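Local coordinates for bifunctional endomannanase/endoglucanase (PDB 3W0K), which probably hydrolyses the beta-1,4-linked backbones of mannan and cellulose as a family 5 glycoside hydrolase built on a beta/alpha barrel, at residues G260-T265 against G295-V300; K2-N7 against W286-W291; T265-A270 against H302-A307; F8-V13 against K26-L31. All coordinates share one frame; numbering follows the deposited sequence.

How the interactions relate
Interaction 2 is buried and closes the barrel by pairing the first and last strands with backbone hydrogen bonds. Interaction 4, also buried, is wholly apolar and seats helix 25-33 against the loop that follows strand 4-7, so the two share the first beta-alpha unit; Phe-6 and Leu-31 touch between them. Interactions 1 and 3 lie farther out and are partly buried. Both join the region after strand 254-259, the loop in interaction 1 and the start of helix 267-284 in interaction 3, to the long loop after strand 287-290, and they meet at Thr-265. Interaction 1 depends on ring and proline packing, whereas interaction 3, nearer the surface, relies on polar groups and water. Arg-304 links them through Phe-262 O.

Interaction 1: G260-T265 against G295-V300; sequences GCFNKT and GPFGIV
Phe-262 and Phe-297 bring their CA atoms within 5.1 Å of each other where segment 260-265 passes a type I turn from Gly-295 to Gly-298, and no hydrogen bond joins the two backbones directly. The turn lays the ring of Phe-297 along the passing main chain. Phe-297 CD2 lies 3.4 Å from Cys-261 C, the backbone N of Phe-262 stands over one face near the rim, and Gly-260 O meets the edge in the ring plane. A side chain at Gly-260 would come tight against the same CD2. Phe-262 holds CG anti to its own N (chi1 -166°), which carries its ring past Phe-297; CD1 of Phe-262 rests 3.5 Å from CE1 of Phe-297, with the planes inclined at 36°. Further along its own ring, Phe-262 CE1 touches Pro-296 CB at 3.5 Å. Asn-263 runs alongside the proline, its CG 3.8 Å from Pro-296 CB, while OD1 lies over the centre of the Phe-262 ring and ND2 bonds to His-302 O. Water 1 accepts from Cys-261 N at 2.9 Å and gives a weak bond to Phe-297 O. Trp-291 packs edge-to-face with Phe-297, whose side chain is about 5 Å from a bound Tris molecule. The two loops follow the seventh and eighth strands of a (beta/alpha)8 barrel, at the end of the barrel where enzymes of this fold carry their active site.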
# COMPACT_ATOMS: atom_id res chain seq x y z
N GLY A 260 -1.44 -9.17 -3.24
CA GLY A 260 -0.75 -10.39 -2.86
C GLY A 260 -1.66 -11.40 -2.20
O GLY A 260 -2.85 -11.17 -2.02
N CYS A 261 -1.05 -12.51 -1.79
CA CYS A 261 -1.77 -13.60 -1.16
C CYS A 261 -1.02 -14.09 0.07
O CYS A 261 0.21 -14.19 0.05
CB CYS A 261 -1.92 -14.74 -2.17
SG CYS A 261 -2.89 -16.14 -1.59
N PHE A 262 -1.77 -14.40 1.13
CA PHE A 262 -1.20 -14.90 2.37
C PHE A 262 -0.64 -16.31 2.12
O PHE A 262 -0.89 -16.90 1.07
CB PHE A 262 -2.28 -14.90 3.46
CG PHE A 262 -1.75 -15.08 4.86
CD1 PHE A 262 -0.63 -14.39 5.30
CD2 PHE A 262 -2.41 -15.93 5.75
CE1 PHE A 262 -0.17 -14.54 6.60
CE2 PHE A 262 -1.95 -16.08 7.06
CZ PHE A 262 -0.83 -15.38 7.48
N ASN A 263 0.09 -16.85 3.09
CA ASN A 263 0.73 -18.16 2.92
C ASN A 263 0.03 -19.43 3.38
O ASN A 263 0.67 -20.47 3.56
CB ASN A 263 2.16 -18.11 3.48
CG ASN A 263 2.19 -18.03 5.00
OD1 ASN A 263 1.17 -17.80 5.65
ND2 ASN A 263 3.37 -18.23 5.57
N LYS A 264 -1.29 -19.36 3.59
CA LYS A 264 -2.04 -20.54 4.01
C LYS A 264 -2.82 -21.15 2.85
O LYS A 264 -3.27 -22.29 2.92
CB LYS A 264 -2.98 -20.19 5.17
CG LYS A 264 -2.25 -19.76 6.43
CD LYS A 264 -1.28 -20.83 6.91
CE LYS A 264 -0.53 -20.38 8.15
NZ LYS A 264 0.42 -21.42 8.63
N THR A 265 -2.95 -20.38 1.78
CA THR A 265 -3.64 -20.80 0.57
C THR A 265 -2.72 -21.72 -0.23
O THR A 265 -1.51 -21.51 -0.26
CB THR A 265 -3.99 -19.56 -0.29
OG1 THR A 265 -4.85 -18.70 0.45
CG2 THR A 265 -4.66 -19.96 -1.60
N GLY A 295 8.56 -12.57 3.51
CA GLY A 295 7.37 -12.68 4.35
C GLY A 295 6.27 -13.47 3.67
O GLY A 295 6.39 -13.83 2.50
N PRO A 296 5.15 -13.72 4.37
CA PRO A 296 4.00 -14.47 3.85
C PRO A 296 3.44 -13.98 2.52
O PRO A 296 3.03 -14.79 1.69
CB PRO A 296 2.98 -14.34 4.98
CG PRO A 296 3.84 -14.28 6.20
CD PRO A 296 4.91 -13.32 5.77
N PHE A 297 3.38 -12.66 2.34
CA PHE A 297 2.88 -12.06 1.10
C PHE A 297 4.01 -11.74 0.12
O PHE A 297 3.82 -10.96 -0.82
CB PHE A 297 2.13 -10.75 1.40
CG PHE A 297 0.77 -10.93 2.01
CD1 PHE A 297 0.62 -11.07 3.38
CD2 PHE A 297 -0.37 -10.90 1.21
CE1 PHE A 297 -0.65 -11.18 3.96
CE2 PHE A 297 -1.64 -11.01 1.77
CZ PHE A 297 -1.78 -11.15 3.15
N GLY A 298 5.18 -12.35 0.32
CA GLY A 298 6.31 -12.06 -0.55
C GLY A 298 6.71 -13.12 -1.56
O GLY A 298 5.96 -14.06 -1.84
N ILE A 299 7.88 -12.93 -2.15
CA ILE A 299 8.41 -13.88 -3.13
C ILE A 299 9.55 -14.72 -2.54
O ILE A 299 9.96 -15.71 -3.15
CB ILE A 299 8.93 -13.18 -4.42
CG1 ILE A 299 10.08 -12.22 -4.10
CG2 ILE A 299 7.79 -12.46 -5.12
CD1 ILE A 299 10.85 -11.77 -5.34
N VAL A 300 10.04 -14.33 -1.37
CA VAL A 300 11.13 -15.07 -0.75
C VAL A 300 10.62 -16.01 0.33
O VAL A 300 10.21 -15.57 1.40
CB VAL A 300 12.18 -14.11 -0.13
CG1 VAL A 300 13.36 -14.91 0.43
CG2 VAL A 300 12.66 -13.11 -1.17
O HOH W 1 1.82 -12.36 -2.26

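Interaction 2: K2-N7 against W286-W291; sequences KKYGFN and WGYSLW
Gly-5 and Leu-290 sit at the seam of a (beta/alpha)8 barrel, where the first strand, 4-7, pairs in parallel with the last, 287-290. Gly-5 N donates to Tyr-288 O (3.1 Å), Leu-290 N to Gly-5 O (3.0 Å) and Asn-7 N to Leu-290 O (2.9 Å). On the face bearing Tyr-4, Phe-6, Tyr-288 and Leu-290, Tyr-4 turns its edge to the face of Tyr-288 in a T-shaped pair, centroids 4.9 Å apart and planes at 69°. CG of Tyr-288 lies between its backbone N and carbonyl carbon (chi1 44°), which sets the ring flat before Tyr-4 CD1 and CE1. Beside them Phe-6 CD1 rests on Leu-290 CB at 3.7 Å. Further out, Tyr-288 OH bonds to Leu-325 O and Tyr-4 OH to Val-330 N, tying the seam to the C-terminal end of the chain. An alanine in place of Tyr-288 is likely to open a gap before the Tyr-4 edge and leave Leu-325 O without this donor. Asn-7 OD1 is held by Arg-40 and meets the edge of the Trp-291 ring. Asn-7 ND2, which also bonds to Gly-257 O, reaches Leu-290 O at 3.2 Å from above the carbonyl plane, 61° out of it.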
# COMPACT_ATOMS: atom_id res chain seq x y z
N LYS A 2 6.03 2.90 -15.69
CA LYS A 2 5.15 2.46 -14.62
C LYS A 2 5.95 2.01 -13.41
O LYS A 2 7.10 1.56 -13.54
CB LYS A 2 4.24 1.33 -15.11
CG LYS A 2 3.40 1.68 -16.33
CD LYS A 2 2.53 2.90 -16.09
CE LYS A 2 1.82 3.31 -17.36
NZ LYS A 2 0.96 4.51 -17.15
N LYS A 3 5.34 2.12 -12.24
CA LYS A 3 5.99 1.75 -10.98
C LYS A 3 5.72 0.32 -10.56
O LYS A 3 4.57 -0.07 -10.33
CB LYS A 3 5.55 2.72 -9.88
CG LYS A 3 6.08 4.13 -10.07
CD LYS A 3 5.38 5.12 -9.17
CE LYS A 3 6.04 6.49 -9.26
NZ LYS A 3 6.01 7.05 -10.64
N TYR A 4 6.79 -0.46 -10.42
CA TYR A 4 6.69 -1.86 -10.02
C TYR A 4 7.62 -2.13 -8.86
O TYR A 4 8.82 -1.85 -8.93
CB TYR A 4 7.06 -2.79 -11.17
CG TYR A 4 6.21 -2.60 -12.39
CD1 TYR A 4 4.92 -3.13 -12.45
CD2 TYR A 4 6.68 -1.88 -13.49
CE1 TYR A 4 4.12 -2.94 -13.57
CE2 TYR A 4 5.89 -1.69 -14.61
CZ TYR A 4 4.61 -2.22 -14.65
OH TYR A 4 3.84 -2.03 -15.76
N GLY A 5 7.09 -2.69 -7.78
CA GLY A 5 7.95 -2.96 -6.65
C GLY A 5 7.33 -3.71 -5.50
O GLY A 5 6.48 -4.59 -5.67
N PHE A 6 7.78 -3.34 -4.30
CA PHE A 6 7.34 -3.99 -3.07
C PHE A 6 7.18 -3.02 -1.92
O PHE A 6 7.75 -1.92 -1.92
CB PHE A 6 8.41 -5.01 -2.63
CG PHE A 6 8.69 -6.09 -3.62
CD1 PHE A 6 8.07 -7.33 -3.51
CD2 PHE A 6 9.56 -5.87 -4.69
CE1 PHE A 6 8.31 -8.34 -4.44
CE2 PHE A 6 9.81 -6.87 -5.63
CZ PHE A 6 9.19 -8.11 -5.50
N ASN A 7 6.38 -3.42 -0.95
CA ASN A 7 6.21 -2.65 0.27
C ASN A 7 7.24 -3.23 1.24
O ASN A 7 7.54 -4.43 1.19
CB ASN A 7 4.83 -2.87 0.90
CG ASN A 7 3.72 -2.11 0.20
OD1 ASN A 7 3.23 -1.12 0.72
ND2 ASN A 7 3.28 -2.63 -0.94
N TRP A 286 -1.25 -0.95 -15.54
CA TRP A 286 -1.14 -0.48 -14.17
C TRP A 286 0.12 -1.01 -13.50
O TRP A 286 0.50 -2.17 -13.68
CB TRP A 286 -2.31 -0.99 -13.32
CG TRP A 286 -3.64 -0.37 -13.59
CD1 TRP A 286 -3.93 0.64 -14.46
CD2 TRP A 286 -4.87 -0.74 -12.97
NE1 TRP A 286 -5.28 0.93 -14.40
CE2 TRP A 286 -5.88 0.10 -13.50
CE3 TRP A 286 -5.23 -1.69 -12.00
CZ2 TRP A 286 -7.21 0.01 -13.10
CZ3 TRP A 286 -6.56 -1.78 -11.61
CH2 TRP A 286 -7.54 -0.93 -12.15
N GLY A 287 0.74 -0.15 -12.70
CA GLY A 287 1.91 -0.55 -11.94
C GLY A 287 1.37 -1.25 -10.70
O GLY A 287 0.20 -1.07 -10.34
N TYR A 288 2.21 -2.03 -10.04
CA TYR A 288 1.78 -2.75 -8.85
C TYR A 288 2.91 -3.01 -7.87
O TYR A 288 4.07 -3.14 -8.27
CB TYR A 288 1.10 -4.07 -9.25
CG TYR A 288 1.82 -4.85 -10.33
CD1 TYR A 288 2.89 -5.68 -10.02
CD2 TYR A 288 1.40 -4.78 -11.65
CE1 TYR A 288 3.55 -6.42 -11.01
CE2 TYR A 288 2.05 -5.51 -12.66
CZ TYR A 288 3.11 -6.33 -12.32
OH TYR A 288 3.74 -7.06 -13.30
N SER A 289 2.57 -3.08 -6.59
CA SER A 289 3.54 -3.30 -5.52
C SER A 289 3.06 -4.41 -4.59
O SER A 289 2.01 -4.29 -3.96
CB SER A 289 3.73 -2.00 -4.73
OG SER A 289 4.74 -2.13 -3.75
N LEU A 290 3.83 -5.50 -4.51
CA LEU A 290 3.49 -6.64 -3.66
C LEU A 290 3.64 -6.24 -2.19
O LEU A 290 4.53 -5.47 -1.84
CB LEU A 290 4.40 -7.83 -4.00
CG LEU A 290 3.88 -9.22 -3.64
CD1 LEU A 290 2.68 -9.58 -4.51
CD2 LEU A 290 4.99 -10.24 -3.84
N TRP A 291 2.76 -6.76 -1.34
CA TRP A 291 2.81 -6.41 0.08
C TRP A 291 4.12 -6.74 0.80
O TRP A 291 4.59 -5.95 1.62
CB TRP A 291 1.61 -6.99 0.84
CG TRP A 291 1.65 -6.69 2.31
CD1 TRP A 291 1.64 -7.59 3.33
CD2 TRP A 291 1.78 -5.39 2.93
NE1 TRP A 291 1.75 -6.95 4.54
CE2 TRP A 291 1.84 -5.60 4.32
CE3 TRP A 291 1.84 -4.08 2.44
CZ2 TRP A 291 1.97 -4.55 5.23
CZ3 TRP A 291 1.98 -3.03 3.34
CH2 TRP A 291 2.04 -3.27 4.72
O HOH W 2 1.62 -3.39 -15.95

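Interaction 3: T265-A270 against H302-A307; sequences TSNDVA and HGRPGA
Asn-267 and Arg-304 form the tight half of this contact. Arg-304 NE donates to Asn-267 OD1 at 3.1 Å in the carbonyl plane, and the amide and guanidinium groups are nearly coplanar, 5° apart. A bend at chi3 (-74°) turns the guanidinium toward that oxygen and lays it over the imidazole of His-302, with NH2 of Arg-304 above the ring centre. His-302 NE2 adds a weak bond to Asn-267 OD1 at 3.4 Å, and water 3 donates to the same oxygen at 2.7 Å while accepting from Arg-304 NH2. Ala-270 CB packs against the same arm, 3.4 Å from Arg-304 NE. A methionine in place of Arg-304 would probably leave Asn-267 OD1 to the weak histidine bond and the water, and would deprive Phe-262 O of the bond it receives from NH1.

The contact sits at the N-terminal end of helix 267-284, the helix that follows the seventh barrel strand, with Ser-266 at the N-cap position. A type II turn from Arg-304 to Ala-307 comes up against it, and Asn-267 N, in the first turn of the helix, donates to Pro-305 O (3.0 Å).

Toward solvent the packing thins. The Pro-305 ring approaches Ser-266 CA only to 3.9 Å at CG, and Ser-266 OG turns instead to Asp-268 OD2 (2.7 Å). Water 4 bridges this side, accepting from Asp-268 N and donating to Pro-305 O.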
# COMPACT_ATOMS: atom_id res chain seq x y z
N THR A 265 -2.95 -20.38 1.78
CA THR A 265 -3.64 -20.80 0.57
C THR A 265 -2.72 -21.72 -0.23
O THR A 265 -1.51 -21.51 -0.26
CB THR A 265 -3.99 -19.56 -0.29
OG1 THR A 265 -4.85 -18.70 0.45
CG2 THR A 265 -4.66 -19.96 -1.60
N SER A 266 -3.29 -22.75 -0.86
CA SER A 266 -2.48 -23.67 -1.65
C SER A 266 -1.80 -22.87 -2.75
O SER A 266 -2.42 -22.00 -3.37
CB SER A 266 -3.36 -24.77 -2.26
OG SER A 266 -2.55 -25.80 -2.79
N ASN A 267 -0.52 -23.16 -3.00
CA ASN A 267 0.23 -22.42 -4.00
C ASN A 267 -0.33 -22.47 -5.42
O ASN A 267 -0.28 -21.47 -6.13
CB ASN A 267 1.70 -22.82 -4.02
CG ASN A 267 2.57 -21.76 -4.65
OD1 ASN A 267 2.56 -20.61 -4.21
ND2 ASN A 267 3.29 -22.13 -5.70
N ASP A 268 -0.85 -23.62 -5.84
CA ASP A 268 -1.41 -23.73 -7.18
C ASP A 268 -2.61 -22.78 -7.33
O ASP A 268 -2.79 -22.15 -8.37
CB ASP A 268 -1.81 -25.17 -7.50
CG ASP A 268 -2.99 -25.66 -6.67
OD1 ASP A 268 -3.96 -26.17 -7.26
OD2 ASP A 268 -2.94 -25.53 -5.43
N VAL A 269 -3.38 -22.66 -6.25
CA VAL A 269 -4.55 -21.78 -6.23
C VAL A 269 -4.11 -20.31 -6.25
O VAL A 269 -4.68 -19.50 -6.98
CB VAL A 269 -5.42 -22.06 -4.98
CG1 VAL A 269 -6.57 -21.06 -4.88
CG2 VAL A 269 -5.97 -23.48 -5.04
N ALA A 270 -3.09 -20.00 -5.47
CA ALA A 270 -2.57 -18.63 -5.40
C ALA A 270 -2.02 -18.20 -6.75
O ALA A 270 -2.32 -17.10 -7.23
CB ALA A 270 -1.49 -18.54 -4.33
N HIS A 302 7.87 -17.60 0.95
CA HIS A 302 6.61 -17.20 1.56
C HIS A 302 5.98 -18.28 2.43
O HIS A 302 5.40 -17.98 3.48
CB HIS A 302 5.63 -16.67 0.52
CG HIS A 302 5.40 -17.60 -0.63
ND1 HIS A 302 5.96 -17.40 -1.87
CD2 HIS A 302 4.66 -18.73 -0.72
CE1 HIS A 302 5.58 -18.38 -2.68
NE2 HIS A 302 4.79 -19.19 -2.00
N GLY A 303 6.08 -19.54 2.00
CA GLY A 303 5.54 -20.64 2.79
C GLY A 303 4.30 -21.37 2.33
O GLY A 303 3.88 -22.31 3.00
N ARG A 304 3.69 -20.97 1.21
CA ARG A 304 2.49 -21.65 0.74
C ARG A 304 2.75 -23.12 0.41
O ARG A 304 3.79 -23.46 -0.17
CB ARG A 304 1.90 -20.97 -0.49
CG ARG A 304 1.03 -19.78 -0.18
CD ARG A 304 0.34 -19.27 -1.43
NE ARG A 304 1.25 -18.56 -2.32
CZ ARG A 304 1.62 -17.29 -2.14
NH1 ARG A 304 1.13 -16.61 -1.11
NH2 ARG A 304 2.48 -16.72 -2.97
N PRO A 305 1.83 -24.01 0.81
CA PRO A 305 2.02 -25.43 0.53
C PRO A 305 2.11 -25.70 -0.98
O PRO A 305 1.31 -25.18 -1.76
CB PRO A 305 0.80 -26.08 1.17
CG PRO A 305 -0.22 -24.98 1.23
CD PRO A 305 0.61 -23.78 1.60
N GLY A 306 3.13 -26.46 -1.37
CA GLY A 306 3.32 -26.79 -2.77
C GLY A 306 4.35 -25.93 -3.47
O GLY A 306 4.83 -26.29 -4.55
N ALA A 307 4.70 -24.78 -2.89
CA ALA A 307 5.68 -23.89 -3.49
C ALA A 307 7.10 -24.42 -3.38
O ALA A 307 7.44 -25.17 -2.46
CB ALA A 307 5.59 -22.51 -2.84
O HOH W 3 3.21 -18.24 -5.24
O HOH W 4 -0.04 -26.19 -4.24

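Interaction 4: F8-V13 against K26-L31; sequences FQWMYV and KALDFL
The loop leaving the first strand of the barrel meets the first barrel helix, 25-33, through two aromatic residues, Phe-8 and Trp-10, set against Ala-27, Leu-28 and Leu-31. The backbones stay well apart, 9.6 Å between the CA atoms of Phe-8 and Ala-27 at their nearest, and no hydrogen bond joins the two segments, so side chains make the whole contact. Phe-8 points its far end at the helix: CE1 lies 3.8 Å from Ala-27 CB, and CE2 is 4.1 Å from Leu-31 CD2, which sits at the ring edge near its plane. The Phe-8 and Leu-31 side chains come from opposing sides and overlap alongside one another, while Ala-27, a single methyl, lets the ring come close to the helix.

Such packing belongs to a beta-alpha-beta crossover, in which helix 25-33 links the parallel neighbours 4-7 and 38-44. Val-39 of the second strand touches both Phe-8 and Leu-31, and Ile-41 touches Trp-10.

Trp-10 reaches Leu-28 with the corner of its six-membered ring, CH2 standing 3.9 Å from Leu-28 CD2 and slightly farther from CD1, with Leu-28 CD2 at the indole edge, in its plane. Both aromatic residues hold CG anti to the carbonyl carbon (chi1 -80° for Phe-8, -53° for Trp-10), and on this stretch of loop both rings then run toward the helix. They also lie against each other, with Trp-10 CZ2 3.4 Å above the plane of the Phe-8 ring and Phe-8 CB over the indole face. Beyond Trp-10, Tyr-68 of helix 62-74 meets the indole ring.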
# COMPACT_ATOMS: atom_id res chain seq x y z
N PHE A 8 7.82 -2.38 2.08
CA PHE A 8 8.78 -2.81 3.08
C PHE A 8 8.28 -2.31 4.43
O PHE A 8 7.82 -1.18 4.54
CB PHE A 8 10.19 -2.31 2.78
CG PHE A 8 10.90 -3.13 1.73
CD1 PHE A 8 11.47 -4.36 2.06
CD2 PHE A 8 10.98 -2.68 0.42
CE1 PHE A 8 12.11 -5.13 1.10
CE2 PHE A 8 11.62 -3.45 -0.56
CZ PHE A 8 12.18 -4.67 -0.22
N GLN A 9 8.35 -3.18 5.43
CA GLN A 9 7.85 -2.90 6.76
C GLN A 9 8.89 -2.45 7.80
O GLN A 9 8.72 -2.68 9.00
CB GLN A 9 7.08 -4.14 7.25
CG GLN A 9 5.77 -4.44 6.48
CD GLN A 9 5.98 -4.94 5.05
OE1 GLN A 9 5.25 -4.53 4.13
NE2 GLN A 9 6.93 -5.84 4.86
N TRP A 10 9.91 -1.73 7.34
CA TRP A 10 11.00 -1.26 8.20
C TRP A 10 10.57 -0.37 9.37
O TRP A 10 11.22 -0.38 10.42
CB TRP A 10 12.06 -0.55 7.36
CG TRP A 10 12.56 -1.35 6.20
CD1 TRP A 10 12.68 -2.71 6.12
CD2 TRP A 10 13.02 -0.84 4.94
NE1 TRP A 10 13.18 -3.08 4.90
CE2 TRP A 10 13.39 -1.95 4.15
CE3 TRP A 10 13.14 0.45 4.41
CZ2 TRP A 10 13.89 -1.81 2.85
CZ3 TRP A 10 13.63 0.59 3.11
CH2 TRP A 10 14.00 -0.53 2.35
N MET A 11 9.50 0.39 9.20
CA MET A 11 9.00 1.29 10.25
C MET A 11 7.47 1.16 10.26
O MET A 11 6.74 2.12 10.53
CB MET A 11 9.41 2.74 9.94
CG MET A 11 9.23 3.71 11.10
SD MET A 11 9.58 5.44 10.68
CE MET A 11 11.23 5.32 10.22
N TYR A 12 7.02 -0.07 10.06
CA TYR A 12 5.60 -0.41 9.97
C TYR A 12 4.75 -0.35 11.24
O TYR A 12 3.67 0.24 11.23
CB TYR A 12 5.50 -1.79 9.32
CG TYR A 12 4.11 -2.29 9.05
CD1 TYR A 12 3.17 -1.49 8.40
CD2 TYR A 12 3.73 -3.58 9.44
CE1 TYR A 12 1.90 -1.96 8.14
CE2 TYR A 12 2.46 -4.06 9.18
CZ TYR A 12 1.54 -3.25 8.53
OH TYR A 12 0.27 -3.71 8.28
N VAL A 13 5.21 -1.00 12.31
CA VAL A 13 4.46 -1.01 13.56
C VAL A 13 5.37 -0.72 14.75
O VAL A 13 6.38 -1.39 14.95
CB VAL A 13 3.74 -2.38 13.79
CG1 VAL A 13 3.07 -2.41 15.16
CG2 VAL A 13 2.70 -2.61 12.71
N LYS A 26 20.37 -5.19 0.82
CA LYS A 26 20.45 -6.40 -0.00
C LYS A 26 19.15 -6.61 -0.77
O LYS A 26 19.17 -6.99 -1.95
CB LYS A 26 20.79 -7.62 0.86
CG LYS A 26 22.22 -7.62 1.39
CD LYS A 26 22.50 -8.86 2.23
CE LYS A 26 23.93 -8.88 2.75
NZ LYS A 26 24.21 -7.78 3.73
N ALA A 27 18.01 -6.35 -0.13
CA ALA A 27 16.72 -6.49 -0.79
C ALA A 27 16.59 -5.43 -1.89
O ALA A 27 16.12 -5.72 -2.99
CB ALA A 27 15.57 -6.35 0.21
N LEU A 28 17.02 -4.21 -1.59
CA LEU A 28 16.95 -3.13 -2.57
C LEU A 28 17.82 -3.45 -3.79
O LEU A 28 17.44 -3.14 -4.91
CB LEU A 28 17.36 -1.79 -1.94
CG LEU A 28 16.43 -1.25 -0.85
CD1 LEU A 28 16.97 0.07 -0.32
CD2 LEU A 28 15.03 -1.04 -1.42
N ASP A 29 18.97 -4.08 -3.55
CA ASP A 29 19.86 -4.48 -4.65
C ASP A 29 19.14 -5.50 -5.53
O ASP A 29 19.27 -5.47 -6.75
CB ASP A 29 21.16 -5.10 -4.11
CG ASP A 29 22.17 -4.07 -3.63
OD1 ASP A 29 22.05 -2.87 -4.00
OD2 ASP A 29 23.10 -4.46 -2.91
N PHE A 30 18.38 -6.40 -4.91
CA PHE A 30 17.64 -7.40 -5.67
C PHE A 30 16.61 -6.71 -6.57
O PHE A 30 16.49 -7.04 -7.75
CB PHE A 30 16.95 -8.41 -4.75
CG PHE A 30 16.19 -9.48 -5.48
CD1 PHE A 30 16.78 -10.72 -5.71
CD2 PHE A 30 14.90 -9.25 -5.95
CE1 PHE A 30 16.09 -11.72 -6.40
CE2 PHE A 30 14.20 -10.24 -6.65
CZ PHE A 30 14.80 -11.48 -6.87
N LEU A 31 15.87 -5.76 -6.01
CA LEU A 31 14.87 -5.03 -6.78
C LEU A 31 15.51 -4.39 -8.01
O LEU A 31 15.04 -4.56 -9.13
CB LEU A 31 14.19 -3.95 -5.94
CG LEU A 31 12.90 -4.32 -5.21
CD1 LEU A 31 13.15 -5.40 -4.17
CD2 LEU A 31 12.33 -3.07 -4.56